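Local coordinates for protein alanine glyoxylate transaminase (Thermococcus litoralis, PDB 2ZC0) that probably catalyses the transfer of an amino group from alanine to glyoxylate, using pyridoxal 5'-phosphate as its cofactor, at residues A8-W13 with I119-V124; A86-Y91 with W257-G262; V102-G107 with L111-R116. All coordinates share one frame; numbering follows the deposited sequence.

Contact 1 of 3, residues A8-W13 with I119-V124; sequences AGRANW and IDPGDV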
# COMPACT_ATOMS: atom_id res chain seq x y z
N ALA A 8 -10.94 -4.36 -3.15
CA ALA A 8 -9.51 -4.10 -3.08
C ALA A 8 -9.09 -4.83 -1.80
O ALA A 8 -9.90 -5.01 -0.89
CB ALA A 8 -9.25 -2.60 -2.95
N GLY A 9 -7.84 -5.27 -1.74
CA GLY A 9 -7.37 -5.95 -0.55
C GLY A 9 -7.60 -5.06 0.67
O GLY A 9 -8.10 -5.51 1.68
N ARG A 10 -7.28 -3.77 0.55
CA ARG A 10 -7.45 -2.85 1.66
C ARG A 10 -8.90 -2.72 2.15
O ARG A 10 -9.13 -2.14 3.21
CB ARG A 10 -6.88 -1.48 1.32
CG ARG A 10 -7.24 -0.95 -0.06
CD ARG A 10 -6.83 0.51 -0.18
NE ARG A 10 -5.48 0.74 0.33
CZ ARG A 10 -5.13 1.77 1.11
NH1 ARG A 10 -6.02 2.68 1.48
NH2 ARG A 10 -3.87 1.87 1.52
N ALA A 11 -9.86 -3.25 1.39
CA ALA A 11 -11.25 -3.18 1.80
C ALA A 11 -11.40 -4.07 3.05
O ALA A 11 -12.29 -3.87 3.87
CB ALA A 11 -12.18 -3.68 0.67
N ASN A 12 -10.51 -5.06 3.17
CA ASN A 12 -10.51 -5.97 4.32
C ASN A 12 -10.15 -5.26 5.63
O ASN A 12 -10.41 -5.80 6.71
CB ASN A 12 -9.52 -7.12 4.10
CG ASN A 12 -10.04 -8.19 3.13
OD1 ASN A 12 -9.29 -9.09 2.71
ND2 ASN A 12 -11.32 -8.11 2.78
N TRP A 13 -9.55 -4.07 5.56
CA TRP A 13 -9.19 -3.33 6.76
C TRP A 13 -10.41 -2.61 7.32
O TRP A 13 -10.39 -2.07 8.44
CB TRP A 13 -8.06 -2.31 6.47
CG TRP A 13 -6.73 -2.93 6.07
CD1 TRP A 13 -6.28 -4.18 6.39
CD2 TRP A 13 -5.68 -2.30 5.32
NE1 TRP A 13 -5.02 -4.37 5.90
CE2 TRP A 13 -4.62 -3.24 5.24
CE3 TRP A 13 -5.52 -1.05 4.72
CZ2 TRP A 13 -3.42 -2.95 4.57
CZ3 TRP A 13 -4.32 -0.77 4.05
CH2 TRP A 13 -3.29 -1.72 3.99
N ILE A 119 -0.65 8.91 7.00
CA ILE A 119 -0.47 7.50 7.29
C ILE A 119 -0.12 6.59 6.11
O ILE A 119 -0.81 6.59 5.09
CB ILE A 119 -1.76 6.93 7.93
CG1 ILE A 119 -2.07 7.68 9.22
CG2 ILE A 119 -1.60 5.44 8.20
CD1 ILE A 119 -3.45 7.40 9.72
N ASP A 120 0.96 5.82 6.24
CA ASP A 120 1.32 4.84 5.22
C ASP A 120 0.89 3.52 5.88
O ASP A 120 1.05 3.34 7.09
CB ASP A 120 2.84 4.81 4.96
CG ASP A 120 3.30 5.81 3.89
OD1 ASP A 120 2.76 5.79 2.76
OD2 ASP A 120 4.22 6.60 4.18
N PRO A 121 0.33 2.59 5.10
CA PRO A 121 -0.08 1.32 5.71
C PRO A 121 1.03 0.69 6.59
O PRO A 121 2.16 0.52 6.15
CB PRO A 121 -0.43 0.47 4.50
CG PRO A 121 -1.02 1.50 3.55
CD PRO A 121 -0.03 2.64 3.67
N GLY A 122 0.69 0.35 7.84
CA GLY A 122 1.68 -0.24 8.74
C GLY A 122 2.16 0.73 9.80
O GLY A 122 2.67 0.33 10.85
N ASP A 123 2.01 2.02 9.54
CA ASP A 123 2.43 3.03 10.50
C ASP A 123 1.69 2.80 11.82
O ASP A 123 0.52 2.42 11.83
CB ASP A 123 2.07 4.44 10.02
CG ASP A 123 3.05 5.01 9.01
OD1 ASP A 123 4.08 4.37 8.71
OD2 ASP A 123 2.79 6.13 8.53
N VAL A 124 2.38 3.04 12.93
CA VAL A 124 1.76 2.91 14.24
C VAL A 124 1.33 4.32 14.62
O VAL A 124 2.08 5.26 14.45
CB VAL A 124 2.75 2.43 15.31
CG1 VAL A 124 2.21 2.76 16.72
CG2 VAL A 124 2.98 0.94 15.17
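Arg10 and Pro121 are the nearest points of the two backbones, their CA atoms 9.4 Å apart, where a 3-10 segment over residues 9-13 faces a type II beta turn running from Asp120 to Asp123. Side chains alone bridge that gap, and on the turn side the pyrrolidine ring of Pro121 does all the touching. Its CB sits 3.6 Å from CH2 of Trp13, on the six-membered part of the indole, the two side chains crossing at about a right angle. Its CG meets NH2 of Arg10 at 3.5 Å, at the edge of the guanidinium and near its plane. Arg10 and Trp13 also pack on each other: CZ3 of Trp13 lies 3.6 Å above the guanidinium plane of Arg10, out toward its rim. A bend at chi3 (46°) turns one face of the guanidinium to the rim of the indole.

Pro121 and Gly122 fill the two central positions of the turn, Gly122 at a positive phi of 106°. Asp123 N bonds to Asp120 O at 2.9 Å to close it, and Asp120 N donates to OD2 of Asp123, also at 2.9 Å, in a nearly straight bond arriving from above the carboxylate plane. Asp120 also accepts a hydrogen bond from Gly9 N of another subunit, while Trp13 packs on Gly122 of a further one.

No hydrogen bond crosses: an apolar ring against indole carbons and a guanidinium edge makes this van der Waals packing at a subunit boundary; the directional bonds nearby lie within each segment or run to the rest of the chain and other subunits.

Contact 2 of 3, residues A86-Y91 with W257-G262; sequences AFLKKY and WIIAEG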
# COMPACT_ATOMS: atom_id res chain seq x y z
N ALA A 86 -10.91 34.47 14.06
CA ALA A 86 -11.23 35.43 15.12
C ALA A 86 -11.95 34.72 16.24
O ALA A 86 -11.72 34.99 17.42
CB ALA A 86 -12.11 36.56 14.57
N PHE A 87 -12.85 33.82 15.86
CA PHE A 87 -13.61 33.05 16.82
C PHE A 87 -12.68 32.19 17.66
O PHE A 87 -12.90 32.03 18.86
CB PHE A 87 -14.63 32.17 16.10
CG PHE A 87 -15.28 31.15 16.98
CD1 PHE A 87 -14.87 29.82 16.94
CD2 PHE A 87 -16.32 31.50 17.83
CE1 PHE A 87 -15.49 28.86 17.74
CE2 PHE A 87 -16.95 30.55 18.64
CZ PHE A 87 -16.53 29.23 18.59
N LEU A 88 -11.64 31.65 17.05
CA LEU A 88 -10.71 30.80 17.77
C LEU A 88 -9.80 31.61 18.68
O LEU A 88 -9.48 31.20 19.80
CB LEU A 88 -9.87 29.96 16.80
CG LEU A 88 -10.38 28.56 16.43
CD1 LEU A 88 -11.84 28.63 16.04
CD2 LEU A 88 -9.54 27.96 15.30
N LYS A 89 -9.39 32.78 18.21
CA LYS A 89 -8.52 33.64 19.00
C LYS A 89 -9.23 34.16 20.24
O LYS A 89 -8.63 34.31 21.31
CB LYS A 89 -8.01 34.80 18.13
CG LYS A 89 -7.60 36.06 18.90
CD LYS A 89 -8.83 36.94 19.17
CE LYS A 89 -8.63 37.91 20.33
NZ LYS A 89 -9.90 38.61 20.68
N LYS A 90 -10.53 34.42 20.11
CA LYS A 90 -11.30 34.94 21.23
C LYS A 90 -11.74 33.91 22.24
O LYS A 90 -11.44 34.03 23.43
CB LYS A 90 -12.53 35.69 20.70
CG LYS A 90 -13.37 36.32 21.81
CD LYS A 90 -14.50 37.15 21.26
CE LYS A 90 -15.37 37.71 22.38
NZ LYS A 90 -16.53 38.48 21.84
N TYR A 91 -12.43 32.87 21.77
CA TYR A 91 -12.96 31.83 22.65
C TYR A 91 -12.16 30.55 22.83
O TYR A 91 -12.65 29.63 23.48
CB TYR A 91 -14.37 31.45 22.21
CG TYR A 91 -15.33 32.61 22.16
CD1 TYR A 91 -15.74 33.15 20.94
CD2 TYR A 91 -15.83 33.18 23.33
CE1 TYR A 91 -16.64 34.21 20.89
CE2 TYR A 91 -16.72 34.25 23.29
CZ TYR A 91 -17.12 34.76 22.07
OH TYR A 91 -18.01 35.81 22.02
N TRP A 257 -12.98 21.63 10.60
CA TRP A 257 -11.79 22.23 10.05
C TRP A 257 -10.49 21.57 10.45
O TRP A 257 -10.42 20.79 11.40
CB TRP A 257 -11.74 23.73 10.41
CG TRP A 257 -11.77 23.99 11.91
CD1 TRP A 257 -10.72 23.88 12.78
CD2 TRP A 257 -12.92 24.32 12.70
NE1 TRP A 257 -11.15 24.11 14.07
CE2 TRP A 257 -12.49 24.38 14.05
CE3 TRP A 257 -14.26 24.56 12.41
CZ2 TRP A 257 -13.36 24.67 15.11
CZ3 TRP A 257 -15.14 24.85 13.46
CH2 TRP A 257 -14.68 24.91 14.79
N ILE A 258 -9.46 21.87 9.67
CA ILE A 258 -8.12 21.40 9.91
C ILE A 258 -7.30 22.66 10.10
O ILE A 258 -7.59 23.70 9.50
CB ILE A 258 -7.54 20.66 8.69
CG1 ILE A 258 -8.15 19.27 8.55
CG2 ILE A 258 -6.03 20.55 8.83
CD1 ILE A 258 -7.61 18.50 7.38
N ILE A 259 -6.30 22.58 10.96
CA ILE A 259 -5.39 23.69 11.16
C ILE A 259 -4.06 22.99 11.11
O ILE A 259 -3.75 22.18 11.98
CB ILE A 259 -5.53 24.38 12.54
CG1 ILE A 259 -6.88 25.08 12.68
CG2 ILE A 259 -4.43 25.44 12.68
CD1 ILE A 259 -7.04 25.76 14.07
N ALA A 260 -3.30 23.28 10.06
CA ALA A 260 -1.99 22.71 9.83
C ALA A 260 -1.14 23.77 9.14
O ALA A 260 -1.62 24.87 8.83
CB ALA A 260 -2.11 21.47 8.93
N GLU A 261 0.12 23.43 8.88
CA GLU A 261 1.03 24.38 8.27
C GLU A 261 1.96 23.70 7.30
O GLU A 261 1.99 22.48 7.21
CB GLU A 261 1.87 25.07 9.35
CG GLU A 261 1.10 26.08 10.17
CD GLU A 261 1.29 25.88 11.66
OE1 GLU A 261 2.44 25.95 12.15
OE2 GLU A 261 0.27 25.65 12.35
N GLY A 262 2.70 24.51 6.56
CA GLY A 262 3.66 24.00 5.60
C GLY A 262 3.17 22.98 4.59
O GLY A 262 2.07 23.08 4.07
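Leu88 on helix 78-91 and Ile259 on strand 256-259 reach toward each other tip to tip, methyl against methyl, with CD2 of Leu88 3.6 Å from CD1 of Ile259. The backbones stay well apart, 11.1 Å between the CA atoms of these two residues, so the side chains alone span the gap. Ile259 does its share with CD1 anti to CA about the CB-CG1 bond (chi2 179°), which sends that methyl out from the strand toward the helix.

The second branch of Leu88 finds a different partner. CD1 comes to 4.3 Å from CZ2 of Trp257, approaching the indole obliquely, a looser touch than the one between methyls. Trp257 and Ile259, two residues apart on the strand, both point their CB atoms toward the helix, and Leu88 spreads its fork between them, one methyl to each. Nothing polar passes between the segments: all three side chains are buried, and the contact is purely apolar.

Just after Leu88, on a part of the helix that does not touch the strand, Lys90 lays its CG over the centre of the Tyr91 ring and donates from NZ to Tyr91 OH at 3.1 Å.

In the mixed sheet of this fold type I aminotransferase domain, strand 256-259 runs antiparallel to both its neighbours, 101-104 and 239-244. Ile258 turns to the other side of the strand, against helix 106-118. On the side of contact 2, Ile259 also touches Leu94 and Val96, while Phe87 meets Phe296 of helix 295-322 edge-to-face, tying helix 78-91 to that long helix as well as to the sheet.

Contact 3 of 3, residues V102-G107 with L111-R116; sequences VITIGG and LDLLGR. With PMP (4'-deoxy-4'-aminopyridoxal-5'-phosphate), chain F.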
# COMPACT_ATOMS: atom_id res chain seq x y z
N VAL A 102 -8.72 24.86 7.02
CA VAL A 102 -9.34 24.13 5.93
C VAL A 102 -10.69 23.60 6.44
O VAL A 102 -10.72 22.78 7.36
CB VAL A 102 -8.47 22.92 5.47
CG1 VAL A 102 -9.13 22.21 4.29
CG2 VAL A 102 -7.07 23.39 5.11
N ILE A 103 -11.77 24.10 5.84
CA ILE A 103 -13.14 23.72 6.19
C ILE A 103 -13.43 22.36 5.58
O ILE A 103 -13.49 22.20 4.35
CB ILE A 103 -14.20 24.70 5.62
CG1 ILE A 103 -13.89 26.13 6.06
CG2 ILE A 103 -15.60 24.30 6.08
CD1 ILE A 103 -13.64 26.27 7.53
N THR A 104 -13.63 21.39 6.46
CA THR A 104 -13.87 20.01 6.09
C THR A 104 -15.29 19.57 6.44
O THR A 104 -16.05 20.33 7.05
CB THR A 104 -12.87 19.10 6.83
OG1 THR A 104 -13.00 19.32 8.24
CG2 THR A 104 -11.45 19.43 6.42
N ILE A 105 -15.63 18.35 6.04
CA ILE A 105 -16.94 17.77 6.31
C ILE A 105 -16.93 17.30 7.77
O ILE A 105 -16.82 16.10 8.04
CB ILE A 105 -17.22 16.55 5.38
CG1 ILE A 105 -17.19 17.01 3.91
CG2 ILE A 105 -18.56 15.93 5.69
CD1 ILE A 105 -18.23 18.06 3.57
N GLY A 106 -16.99 18.25 8.69
CA GLY A 106 -16.96 17.92 10.11
C GLY A 106 -15.59 17.53 10.62
O GLY A 106 -14.62 17.53 9.87
N GLY A 107 -15.49 17.22 11.91
CA GLY A 107 -14.22 16.81 12.48
C GLY A 107 -13.80 15.48 11.87
O GLY A 107 -12.61 15.18 11.78
N LEU A 111 -10.23 14.55 10.09
CA LEU A 111 -9.41 13.44 10.55
C LEU A 111 -9.10 12.44 9.41
O LEU A 111 -8.04 11.84 9.39
CB LEU A 111 -10.11 12.72 11.71
CG LEU A 111 -9.76 12.97 13.20
CD1 LEU A 111 -8.62 13.95 13.36
CD2 LEU A 111 -11.01 13.43 13.93
N ASP A 112 -10.04 12.26 8.48
CA ASP A 112 -9.84 11.35 7.35
C ASP A 112 -8.84 11.99 6.37
O ASP A 112 -7.92 11.33 5.88
CB ASP A 112 -11.19 11.08 6.67
CG ASP A 112 -11.05 10.27 5.39
OD1 ASP A 112 -11.08 10.89 4.30
OD2 ASP A 112 -10.91 9.03 5.46
N LEU A 113 -9.02 13.28 6.10
CA LEU A 113 -8.11 13.99 5.22
C LEU A 113 -6.68 13.91 5.77
O LEU A 113 -5.74 13.62 5.03
CB LEU A 113 -8.57 15.45 5.06
CG LEU A 113 -9.28 15.77 3.73
CD1 LEU A 113 -10.18 14.64 3.34
CD2 LEU A 113 -10.05 17.09 3.82
N LEU A 114 -6.52 14.13 7.08
CA LEU A 114 -5.21 14.05 7.70
C LEU A 114 -4.61 12.63 7.65
O LEU A 114 -3.41 12.46 7.44
CB LEU A 114 -5.27 14.50 9.18
CG LEU A 114 -4.98 15.95 9.61
CD1 LEU A 114 -4.38 16.78 8.45
CD2 LEU A 114 -6.24 16.57 10.13
N GLY A 115 -5.43 11.62 7.88
CA GLY A 115 -4.92 10.26 7.87
C GLY A 115 -4.40 9.88 6.50
O GLY A 115 -3.39 9.19 6.36
N ARG A 116 -5.09 10.34 5.47
CA ARG A 116 -4.69 10.02 4.12
C ARG A 116 -3.34 10.64 3.73
O ARG A 116 -2.59 10.06 2.96
CB ARG A 116 -5.79 10.45 3.16
CG ARG A 116 -7.09 9.70 3.42
CD ARG A 116 -8.13 10.05 2.38
NE ARG A 116 -7.52 9.99 1.05
CZ ARG A 116 -8.19 9.83 -0.09
NH1 ARG A 116 -9.52 9.71 -0.06
NH2 ARG A 116 -7.51 9.81 -1.24
N1 PMP F . -14.07 14.02 17.28
C2 PMP F . -14.68 13.50 18.37
C2A PMP F . -13.80 13.18 19.58
C3 PMP F . -16.08 13.25 18.38
O3 PMP F . -16.67 12.71 19.51
C4 PMP F . -16.85 13.57 17.20
C4A PMP F . -18.37 13.31 17.22
N4A PMP F . -18.80 12.33 16.22
C5 PMP F . -16.10 14.17 15.99
C6 PMP F . -14.70 14.37 16.09
C5A PMP F . -16.80 14.56 14.68
O4P PMP F . -17.50 15.39 14.88
P PMP F . -18.24 15.91 13.48
O1P PMP F . -17.82 17.64 12.84
O2P PMP F . -20.11 15.94 13.90
O3P PMP F . -18.00 14.78 12.08
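This is a strand-to-helix connection at the cofactor site: strand 101-104, an outer strand of the mixed sheet within the chain, turns into helix 106-118, and the glycine-rich bend between them meets the phosphate of PMP. Placing a phosphate at the start of a helix in this way is a familiar feature of fold type I pyridoxal phosphate enzymes. Gly107 N donates to PMP O1P, although the modelled place of that oxygen is somewhat uncertain. Thr108 and Asn186 hold the cofactor through further hydrogen bonds, and Tyr71 of another subunit adds one more, so the pocket draws on two subunits.

The bend itself is tight. Ile105 is the centre of an inverse gamma turn, closed by a weak bond from Gly106 N to Thr104 O. In the helix that follows, Leu111 N donates to Gly107 O at 3.0 Å, with an angle of 154° at the hydrogen. The side chain of Leu111 folds back over the same oxygen, its CD2 3.2 Å from Gly107 O.

Further along, the helix packs on the strand it came from. CG2 of Thr104 meets CD2 of Leu113 at 3.8 Å, the two side chains sliding past each other in opposite directions. Leu113 and Leu114 also rest on Ile258 of the neighbouring strand, while Asp112 OD2 pairs with Arg116 NH1 of another subunit, and Arg116 NH1 with Asp112 OD2 there.

Thr104 thus splits its work between two branches. Its methyl packs on the helix, while OG1 lies between the backbone N and the carbonyl carbon (chi1 57°), from where it donates to Gly106 O at 2.9 Å, tilted 34° from the carbonyl plane.

How the contacts relate
Contacts 2 and 3 share one sheet through adjacent strands 256-259 and 101-104, their centres 14 Å apart. Ile258 N lies 2.8 Å from Val102 O, a probable hydrogen bond between those strands, and CD1 of Ile258 packs 3.6 Å from CD2 of Leu114. Contact 3 carries Gly106 and Gly107 of the PMP pocket; the side chain of Trp257 in contact 2 is about 8 Å from the cofactor. Contact 1 lies at the far end of helix 106-118, its centre 18 Å from that of contact 3 and 30 Å from that of contact 2. The Trp13 side chain of contact 1 is about 10 Å from a bound zinc ion. All three touch the same neighbouring subunit.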